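Local atomic coordinates of E3 ubiquitin ligase RavN (Legionella pneumophila, PDB entry 5MIY), a protein that acts as a Legionella effector E3 ubiquitin ligase, promoting ubiquitin transfer onto protein substrates, probably through a U-box-like domain. Residues F10-Q15 with S50-H55; N34-K39 with D99-E104; K74-E79 with I93-V98. All blocks are in the same frame, centred on the assembly; numbering follows the deposited sequence.

How the contacts relate
Contact 1 lies on the surface, where two proline-containing turns meet, whereas contact 2 is largely buried and contact 3 partly so. All three join their segments by apolar packing; polar bonds shape the two turns of contact 1 and the loop 99-104 from within. Contact 2 sets F36 of strand 35-41 against the turn at P100, just beyond helix 89-96, and contact 3 packs leucines of a loop against the last turn of that helix. Segments 93-98 and 99-104 follow one another in the chain, and the two contacts touch, notably where I38 meets L76 and F96. Contact 1 connects to contact 2 through a probable hydrogen bond between T53 and K39. Proline recurs in contact 2, but there against an aromatic face.

Contact 1: F10-Q15 with S50-H55; sequences FDPIMQ and SDPTTH
P12 and P52 meet through their pyrrolidine rings, with P12 CB 3.7 Å from P52 CB and P12 CG 4.0 Å from P52 CG. The two rings lie obliquely, and their rigid methylene groups give each turn a small apolar surface. T53 widens it with its methyl, CG2 standing 4.2 Å from P12 CB, while its hydroxyl goes to K39. At the other flank I13 CD1 comes to within 4.4 Å of P52 CG, a looser touch.

P12 belongs to the turn of a β-hairpin, between strands 8-11 and 16-19; P52 sits in the long loop from strand 35-41 to strand 58-61. An aspartate precedes each proline and organises its turn. D11 OD1 accepts from I13 N in an Asx turn and D11 OD2 from M14 N, both donors coming from above the carboxylate plane. The hairpin turn gains a nearly straight bond (170°) from Q15 NE2 to P12 O, 2.9 Å long. In the second loop D51 OD2 takes two donors from T54: the hydroxyl OG1 at 2.8 Å, on the anti lone pair, and the backbone N. Farther out, D51 OD1 bonds to Y27, D11 to S42, and a sodium ion lies about 5 Å from the P52 side chain.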
loop_
_atom_site.group_PDB
_atom_site.type_symbol
_atom_site.label_atom_id
_atom_site.label_comp_id
_atom_site.label_asym_id
_atom_site.label_seq_id
_atom_site.Cartn_x
_atom_site.Cartn_y
_atom_site.Cartn_z
ATOM N N PHE A 10 -9.780 4.044 1.017
ATOM C CA PHE A 10 -9.556 5.485 0.917
ATOM C C PHE A 10 -8.225 5.708 0.212
ATOM O O PHE A 10 -7.160 5.579 0.819
ATOM C CB PHE A 10 -9.561 6.147 2.289
ATOM C CG PHE A 10 -9.488 7.650 2.227
ATOM C CD1 PHE A 10 -10.620 8.392 1.935
ATOM C CD2 PHE A 10 -8.284 8.314 2.432
ATOM C CE1 PHE A 10 -10.563 9.778 1.863
ATOM C CE2 PHE A 10 -8.221 9.696 2.366
ATOM C CZ PHE A 10 -9.359 10.429 2.081
ATOM N N ASP A 11 -8.282 6.059 -1.065
ATOM C CA ASP A 11 -7.070 6.190 -1.860
ATOM C C ASP A 11 -6.318 7.446 -1.450
ATOM O O ASP A 11 -6.853 8.553 -1.614
ATOM C CB ASP A 11 -7.411 6.242 -3.350
ATOM C CG ASP A 11 -6.188 6.494 -4.224
ATOM O OD1 ASP A 11 -5.086 6.022 -3.878
ATOM O OD2 ASP A 11 -6.329 7.170 -5.265
ATOM N N PRO A 12 -5.095 7.338 -0.924
ATOM C CA PRO A 12 -4.366 8.563 -0.555
ATOM C C PRO A 12 -4.007 9.417 -1.751
ATOM O O PRO A 12 -3.847 10.637 -1.600
ATOM C CB PRO A 12 -3.110 8.033 0.147
ATOM C CG PRO A 12 -2.899 6.671 -0.458
ATOM C CD PRO A 12 -4.280 6.125 -0.729
ATOM N N ILE A 13 -3.868 8.812 -2.933
ATOM C CA ILE A 13 -3.473 9.571 -4.120
ATOM C C ILE A 13 -4.528 10.619 -4.449
ATOM O O ILE A 13 -4.225 11.812 -4.576
ATOM C CB ILE A 13 -3.224 8.621 -5.308
ATOM C CG1 ILE A 13 -2.246 7.498 -4.917
ATOM C CG2 ILE A 13 -2.699 9.387 -6.506
ATOM C CD1 ILE A 13 -0.802 7.965 -4.677
ATOM N N MET A 14 -5.790 10.197 -4.569
ATOM C CA MET A 14 -6.872 11.117 -4.903
ATOM C C MET A 14 -7.691 11.551 -3.693
ATOM O O MET A 14 -8.559 12.419 -3.835
ATOM C CB MET A 14 -7.781 10.505 -5.961
ATOM C CG MET A 14 -7.045 10.015 -7.188
ATOM S SD MET A 14 -6.106 11.336 -7.964
ATOM C CE MET A 14 -7.427 12.459 -8.440
ATOM N N GLN A 15 -7.407 11.008 -2.506
ATOM C CA GLN A 15 -8.098 11.392 -1.270
ATOM C C GLN A 15 -9.597 11.110 -1.377
ATOM O O GLN A 15 -10.441 11.980 -1.152
ATOM C CB GLN A 15 -7.827 12.860 -0.920
ATOM C CG GLN A 15 -6.384 13.123 -0.551
ATOM C CD GLN A 15 -6.020 12.517 0.795
ATOM O OE1 GLN A 15 -6.619 12.851 1.820
ATOM N NE2 GLN A 15 -5.035 11.623 0.798
ATOM N N SER A 50 8.043 6.868 -0.849
ATOM C CA SER A 50 7.627 6.248 0.403
ATOM C C SER A 50 6.121 6.057 0.353
ATOM O O SER A 50 5.432 6.617 -0.505
ATOM C CB SER A 50 8.012 7.103 1.607
ATOM O OG SER A 50 7.295 8.324 1.584
ATOM N N ASP A 51 5.621 5.264 1.290
ATOM C CA ASP A 51 4.187 5.050 1.411
ATOM C C ASP A 51 3.505 6.360 1.793
ATOM O O ASP A 51 3.970 7.046 2.710
ATOM C CB ASP A 51 3.908 3.981 2.461
ATOM C CG ASP A 51 2.444 3.890 2.817
ATOM O OD1 ASP A 51 1.632 3.613 1.908
ATOM O OD2 ASP A 51 2.105 4.103 3.999
ATOM N N PRO A 52 2.413 6.742 1.120
ATOM C CA PRO A 52 1.798 8.056 1.402
ATOM C C PRO A 52 1.405 8.321 2.858
ATOM O O PRO A 52 1.694 9.410 3.369
ATOM C CB PRO A 52 0.577 8.051 0.470
ATOM C CG PRO A 52 1.037 7.263 -0.711
ATOM C CD PRO A 52 1.899 6.147 -0.127
ATOM N N THR A 53 0.751 7.377 3.544
ATOM C CA THR A 53 0.215 7.685 4.869
ATOM C C THR A 53 1.206 7.459 6.008
ATOM O O THR A 53 1.051 8.068 7.073
ATOM C CB THR A 53 -1.055 6.869 5.147
ATOM O OG1 THR A 53 -0.757 5.466 5.119
ATOM C CG2 THR A 53 -2.137 7.184 4.116
ATOM N N THR A 54 2.212 6.600 5.839
ATOM C CA THR A 54 3.174 6.346 6.907
ATOM C C THR A 54 4.585 6.802 6.574
ATOM O O THR A 54 5.427 6.853 7.479
ATOM C CB THR A 54 3.226 4.850 7.263
ATOM O OG1 THR A 54 3.849 4.118 6.196
ATOM C CG2 THR A 54 1.829 4.289 7.542
ATOM N N HIS A 55 4.866 7.114 5.308
ATOM C CA HIS A 55 6.203 7.423 4.811
ATOM C C HIS A 55 7.181 6.271 5.027
ATOM O O HIS A 55 8.398 6.478 5.040
ATOM C CB HIS A 55 6.733 8.727 5.421
ATOM C CG HIS A 55 6.006 9.944 4.935
ATOM N ND1 HIS A 55 6.149 11.186 5.515
ATOM C CD2 HIS A 55 5.126 10.104 3.918
ATOM C CE1 HIS A 55 5.391 12.059 4.876
ATOM N NE2 HIS A 55 4.758 11.426 3.903
#

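Contact 2: N34-K39 with D99-E104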
loop_
_atom_site.group_PDB
_atom_site.type_symbol
_atom_site.label_atom_id
_atom_site.label_comp_id
_atom_site.label_asym_id
_atom_site.label_seq_id
_atom_site.Cartn_x
_atom_site.Cartn_y
_atom_site.Cartn_z
ATOM N N ASN A 34 5.632 -6.135 15.775
ATOM C CA ASN A 34 4.458 -6.999 15.601
ATOM C C ASN A 34 3.219 -6.207 15.173
ATOM O O ASN A 34 2.084 -6.606 15.448
ATOM C CB ASN A 34 4.175 -7.804 16.875
ATOM C CG ASN A 34 3.289 -9.015 16.622
ATOM O OD1 ASN A 34 3.490 -9.758 15.660
ATOM N ND2 ASN A 34 2.297 -9.213 17.482
ATOM N N LYS A 35 3.418 -5.082 14.484
ATOM C CA LYS A 35 2.319 -4.225 14.042
ATOM C C LYS A 35 2.522 -3.876 12.574
ATOM O O LYS A 35 3.462 -3.153 12.226
ATOM C CB LYS A 35 2.222 -2.960 14.898
ATOM C CG LYS A 35 1.851 -3.226 16.351
ATOM C CD LYS A 35 1.723 -1.936 17.148
ATOM C CE LYS A 35 0.710 -0.991 16.525
ATOM N NZ LYS A 35 0.638 0.304 17.262
ATOM N N PHE A 36 1.640 -4.381 11.717
ATOM C CA PHE A 36 1.719 -4.158 10.283
ATOM C C PHE A 36 0.406 -3.574 9.779
ATOM O O PHE A 36 -0.655 -3.786 10.373
ATOM C CB PHE A 36 2.047 -5.461 9.540
ATOM C CG PHE A 36 3.332 -6.103 9.986
ATOM C CD1 PHE A 36 3.357 -6.959 11.076
ATOM C CD2 PHE A 36 4.520 -5.834 9.326
ATOM C CE1 PHE A 36 4.540 -7.542 11.492
ATOM C CE2 PHE A 36 5.709 -6.411 9.739
ATOM C CZ PHE A 36 5.717 -7.267 10.826
ATOM N N SER A 37 0.481 -2.831 8.679
ATOM C CA SER A 37 -0.693 -2.174 8.124
ATOM C C SER A 37 -0.822 -2.500 6.644
ATOM O O SER A 37 0.165 -2.480 5.901
ATOM C CB SER A 37 -0.629 -0.657 8.327
ATOM O OG SER A 37 -1.767 -0.023 7.774
ATOM N N ILE A 38 -2.045 -2.793 6.219
ATOM C CA ILE A 38 -2.341 -3.044 4.814
ATOM C C ILE A 38 -2.658 -1.718 4.124
ATOM O O ILE A 38 -3.501 -0.942 4.591
ATOM C CB ILE A 38 -3.497 -4.051 4.674
ATOM C CG1 ILE A 38 -3.589 -4.555 3.237
ATOM C CG2 ILE A 38 -4.810 -3.471 5.178
ATOM C CD1 ILE A 38 -2.467 -5.529 2.890
ATOM N N LYS A 39 -1.959 -1.438 3.025
ATOM C CA LYS A 39 -2.135 -0.195 2.287
ATOM C C LYS A 39 -2.598 -0.489 0.867
ATOM O O LYS A 39 -2.227 -1.502 0.270
ATOM C CB LYS A 39 -0.834 0.621 2.239
ATOM C CG LYS A 39 -0.254 0.937 3.609
ATOM C CD LYS A 39 -1.218 1.780 4.441
ATOM C CE LYS A 39 -0.564 2.222 5.740
ATOM N NZ LYS A 39 -1.427 3.129 6.548
ATOM N N ASP A 99 5.433 -14.344 6.125
ATOM C CA ASP A 99 6.075 -13.920 7.359
ATOM C C ASP A 99 6.948 -12.721 7.023
ATOM O O ASP A 99 7.997 -12.899 6.385
ATOM C CB ASP A 99 6.909 -15.037 7.975
ATOM C CG ASP A 99 7.345 -14.721 9.406
ATOM O OD1 ASP A 99 7.430 -13.524 9.769
ATOM O OD2 ASP A 99 7.600 -15.668 10.180
ATOM N N PRO A 100 6.565 -11.503 7.406
ATOM C CA PRO A 100 7.365 -10.333 7.016
ATOM C C PRO A 100 8.707 -10.264 7.722
ATOM O O PRO A 100 9.683 -9.791 7.125
ATOM C CB PRO A 100 6.462 -9.152 7.395
ATOM C CG PRO A 100 5.594 -9.685 8.489
ATOM C CD PRO A 100 5.376 -11.134 8.193
ATOM N N ASP A 101 8.793 -10.729 8.970
ATOM C CA ASP A 101 10.069 -10.715 9.676
ATOM C C ASP A 101 11.020 -11.802 9.188
ATOM O O ASP A 101 12.170 -11.832 9.635
ATOM C CB ASP A 101 9.840 -10.847 11.184
ATOM C CG ASP A 101 9.235 -9.589 11.796
ATOM O OD1 ASP A 101 9.334 -8.509 11.165
ATOM O OD2 ASP A 101 8.655 -9.675 12.899
ATOM N N LYS A 102 10.575 -12.677 8.282
ATOM C CA LYS A 102 11.443 -13.643 7.621
ATOM C C LYS A 102 11.423 -13.504 6.099
ATOM O O LYS A 102 11.907 -14.401 5.398
ATOM C CB LYS A 102 11.055 -15.070 8.026
ATOM C CG LYS A 102 10.812 -15.240 9.525
ATOM C CD LYS A 102 11.612 -16.399 10.117
ATOM C CE LYS A 102 11.155 -16.696 11.542
ATOM N NZ LYS A 102 9.660 -16.649 11.649
ATOM N N THR A 103 10.891 -12.406 5.565
ATOM C CA THR A 103 10.893 -12.160 4.130
ATOM C C THR A 103 11.486 -10.782 3.883
ATOM O O THR A 103 11.152 -9.827 4.587
ATOM C CB THR A 103 9.477 -12.242 3.537
ATOM O OG1 THR A 103 8.906 -13.524 3.835
ATOM C CG2 THR A 103 9.499 -12.048 2.015
ATOM N N GLU A 104 12.371 -10.688 2.907
ATOM C CA GLU A 104 13.016 -9.414 2.631
ATOM C C GLU A 104 11.988 -8.487 2.002
ATOM O O GLU A 104 11.371 -8.864 0.999
ATOM C CB GLU A 104 14.208 -9.605 1.703
ATOM C CG GLU A 104 15.049 -8.354 1.512
ATOM C CD GLU A 104 16.512 -8.678 1.297
ATOM O OE1 GLU A 104 16.812 -9.799 0.833
ATOM O OE2 GLU A 104 17.361 -7.818 1.605
#
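F36 presents one face of its ring to P100. P100 CG sits 3.3 Å above the F36 ring plane, displaced toward the rim on the CE2-CZ side, and lies 27° off the normal through the centroid: a CH-π contact. The first torsion of F36 (chi1 -58°) puts CG beside the backbone N, carrying the ring off strand 35-41 toward the loop 99-104. D101 meets the same ring at its edge, OD1 lying near the ring plane 3.8 Å from F36 CZ, with carboxylate and ring planes 55° apart. That carboxylate is engaged by K30 and K89.

This is a strand packed on a short 3-10 turn, the connection that leads from helix 89-96 to strand 106-107. Proline suits the start of such a turn because its phi is restricted to values near that of the turn, and its CG and CB methylenes offer C-H groups to an aromatic face. D99 shapes the loop from within: its O accepts T103 OG1 (2.8 Å) and K102 N from opposite faces of the carbonyl plane, and its OD2 forms a salt bridge with K102 NZ at 2.7 Å. V92 of the helix touches both F36 and P100, while L28 packs on F36 from strand 25-32.

Contact 3: K74-E79 with I93-V98; sequences KLLFEE and IELFAV
L76 overlaps the end of the F96 ring: its CD1 methyl lies 3.7 Å from F96 CZ and its CD2 methyl 4.1 Å from the same atom. The two side chains arrive from opposite directions, and the methyl nearest the ring approaches it obliquely. With CG beside the backbone N (chi1 -53°), F96 carries its CZ out to these methyls. A branched leucine suits this place because its forked end can hold two methyls against one aromatic tip.

The second branch of L76 also turns to the helix, CD2 standing 4.2 Å from L95 CD1. L95 CD1 is shared, since L75 CD2 reaches it at 4.2 Å as well, the side chains of L75 and L95 crossing at a slant. L75 has the other first torsion, CG anti to the backbone N at -156°, and this sends its CD2 toward L95. Within the helix the L95 CB packs over one face of the F96 ring, offset toward its rim.

The helix ends here: A97 N still donates to I93 O at 2.9 Å, but A97 itself has left helical phi/psi with a positive phi, a conformation less usual for a residue with a CB.

L75 and L76 belong to the loop between helices 64-68 and 89-96, where L76 and T83 are joined by a backbone hydrogen bond and L75 N donates to N73 OD1. The packing continues from L76 onto L67 of helix 64-68 and onto H70, and from F96 onto I62, which follows strand 58-61.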
loop_
_atom_site.group_PDB
_atom_site.type_symbol
_atom_site.label_atom_id
_atom_site.label_comp_id
_atom_site.label_asym_id
_atom_site.label_seq_id
_atom_site.Cartn_x
_atom_site.Cartn_y
_atom_site.Cartn_z
ATOM N N LYS A 74 -13.720 -9.231 9.059
ATOM C CA LYS A 74 -13.910 -8.037 9.875
ATOM C C LYS A 74 -12.587 -7.451 10.362
ATOM O O LYS A 74 -12.557 -6.304 10.823
ATOM C CB LYS A 74 -14.828 -8.362 11.062
ATOM C CG LYS A 74 -15.165 -7.175 11.970
ATOM C CD LYS A 74 -16.075 -7.573 13.128
ATOM C CE LYS A 74 -15.284 -7.786 14.418
ATOM N NZ LYS A 74 -14.654 -9.142 14.488
ATOM N N LEU A 75 -11.491 -8.200 10.258
ATOM C CA LEU A 75 -10.189 -7.635 10.592
ATOM C C LEU A 75 -9.779 -6.566 9.586
ATOM O O LEU A 75 -9.258 -5.512 9.968
ATOM C CB LEU A 75 -9.139 -8.741 10.648
ATOM C CG LEU A 75 -7.893 -8.493 11.491
ATOM C CD1 LEU A 75 -8.211 -7.672 12.736
ATOM C CD2 LEU A 75 -7.283 -9.832 11.864
ATOM N N LEU A 76 -10.019 -6.817 8.300
ATOM C CA LEU A 76 -9.537 -5.944 7.238
ATOM C C LEU A 76 -10.578 -4.935 6.769
ATOM O O LEU A 76 -10.208 -3.849 6.309
ATOM C CB LEU A 76 -9.070 -6.788 6.047
ATOM C CG LEU A 76 -7.941 -7.778 6.352
ATOM C CD1 LEU A 76 -7.734 -8.762 5.205
ATOM C CD2 LEU A 76 -6.657 -7.021 6.651
ATOM N N PHE A 77 -11.866 -5.260 6.867
ATOM C CA PHE A 77 -12.922 -4.410 6.333
ATOM C C PHE A 77 -14.002 -4.190 7.379
ATOM O O PHE A 77 -14.442 -5.142 8.031
ATOM C CB PHE A 77 -13.536 -5.022 5.072
ATOM C CG PHE A 77 -12.623 -5.000 3.884
ATOM C CD1 PHE A 77 -11.751 -6.048 3.649
ATOM C CD2 PHE A 77 -12.636 -3.928 3.003
ATOM C CE1 PHE A 77 -10.905 -6.037 2.558
ATOM C CE2 PHE A 77 -11.797 -3.909 1.904
ATOM C CZ PHE A 77 -10.926 -4.970 1.683
ATOM N N GLU A 78 -14.426 -2.937 7.528
ATOM C CA GLU A 78 -15.541 -2.559 8.394
ATOM C C GLU A 78 -16.573 -1.861 7.514
ATOM O O GLU A 78 -16.372 -0.711 7.107
ATOM C CB GLU A 78 -15.085 -1.655 9.540
ATOM C CG GLU A 78 -13.626 -1.825 9.964
ATOM C CD GLU A 78 -13.331 -3.184 10.577
ATOM O OE1 GLU A 78 -12.140 -3.574 10.618
ATOM O OE2 GLU A 78 -14.285 -3.863 11.024
ATOM N N GLU A 79 -17.673 -2.562 7.222
ATOM C CA GLU A 79 -18.728 -2.060 6.338
ATOM C C GLU A 79 -18.191 -1.825 4.926
ATOM O O GLU A 79 -18.445 -0.793 4.301
ATOM C CB GLU A 79 -19.373 -0.788 6.902
ATOM C CG GLU A 79 -19.899 -0.932 8.322
ATOM C CD GLU A 79 -21.291 -0.354 8.485
ATOM O OE1 GLU A 79 -22.254 -0.971 7.979
ATOM O OE2 GLU A 79 -21.424 0.716 9.118
ATOM N N ILE A 93 0.456 -13.663 8.621
ATOM C CA ILE A 93 0.709 -14.996 8.086
ATOM C C ILE A 93 -0.604 -15.700 7.761
ATOM O O ILE A 93 -0.731 -16.349 6.716
ATOM C CB ILE A 93 1.565 -15.812 9.070
ATOM C CG1 ILE A 93 2.904 -15.110 9.320
ATOM C CG2 ILE A 93 1.797 -17.219 8.541
ATOM C CD1 ILE A 93 3.634 -15.621 10.546
ATOM N N GLU A 94 -1.607 -15.560 8.634
ATOM C CA GLU A 94 -2.865 -16.278 8.436
ATOM C C GLU A 94 -3.632 -15.729 7.239
ATOM O O GLU A 94 -4.221 -16.493 6.465
ATOM C CB GLU A 94 -3.724 -16.195 9.698
ATOM C CG GLU A 94 -3.158 -16.962 10.884
ATOM C CD GLU A 94 -3.625 -16.407 12.221
ATOM O OE1 GLU A 94 -2.957 -16.679 13.243
ATOM O OE2 GLU A 94 -4.657 -15.698 12.249
ATOM N N LEU A 95 -3.625 -14.407 7.067
ATOM C CA LEU A 95 -4.418 -13.787 6.014
ATOM C C LEU A 95 -3.705 -13.820 4.664
ATOM O O LEU A 95 -4.344 -14.068 3.636
ATOM C CB LEU A 95 -4.764 -12.351 6.406
ATOM C CG LEU A 95 -5.618 -12.168 7.665
ATOM C CD1 LEU A 95 -5.510 -10.751 8.215
ATOM C CD2 LEU A 95 -7.075 -12.531 7.389
ATOM N N PHE A 96 -2.388 -13.590 4.640
ATOM C CA PHE A 96 -1.679 -13.388 3.382
ATOM C C PHE A 96 -0.542 -14.372 3.120
ATOM O O PHE A 96 0.070 -14.304 2.047
ATOM C CB PHE A 96 -1.148 -11.941 3.316
ATOM C CG PHE A 96 -2.216 -10.904 3.558
ATOM C CD1 PHE A 96 -3.209 -10.677 2.609
ATOM C CD2 PHE A 96 -2.248 -10.180 4.740
ATOM C CE1 PHE A 96 -4.207 -9.736 2.830
ATOM C CE2 PHE A 96 -3.240 -9.231 4.967
ATOM C CZ PHE A 96 -4.223 -9.012 4.009
ATOM N N ALA A 97 -0.250 -15.289 4.047
ATOM C CA ALA A 97 0.760 -16.337 3.843
ATOM C C ALA A 97 2.158 -15.759 3.630
ATOM O O ALA A 97 2.945 -16.267 2.827
ATOM C CB ALA A 97 0.383 -17.259 2.679
ATOM N N VAL A 98 2.474 -14.691 4.359
ATOM C CA VAL A 98 3.800 -14.083 4.340
ATOM C C VAL A 98 4.240 -13.856 5.775
ATOM O O VAL A 98 3.505 -13.249 6.562
ATOM C CB VAL A 98 3.824 -12.742 3.575
ATOM C CG1 VAL A 98 5.248 -12.194 3.532
ATOM C CG2 VAL A 98 3.262 -12.899 2.171
#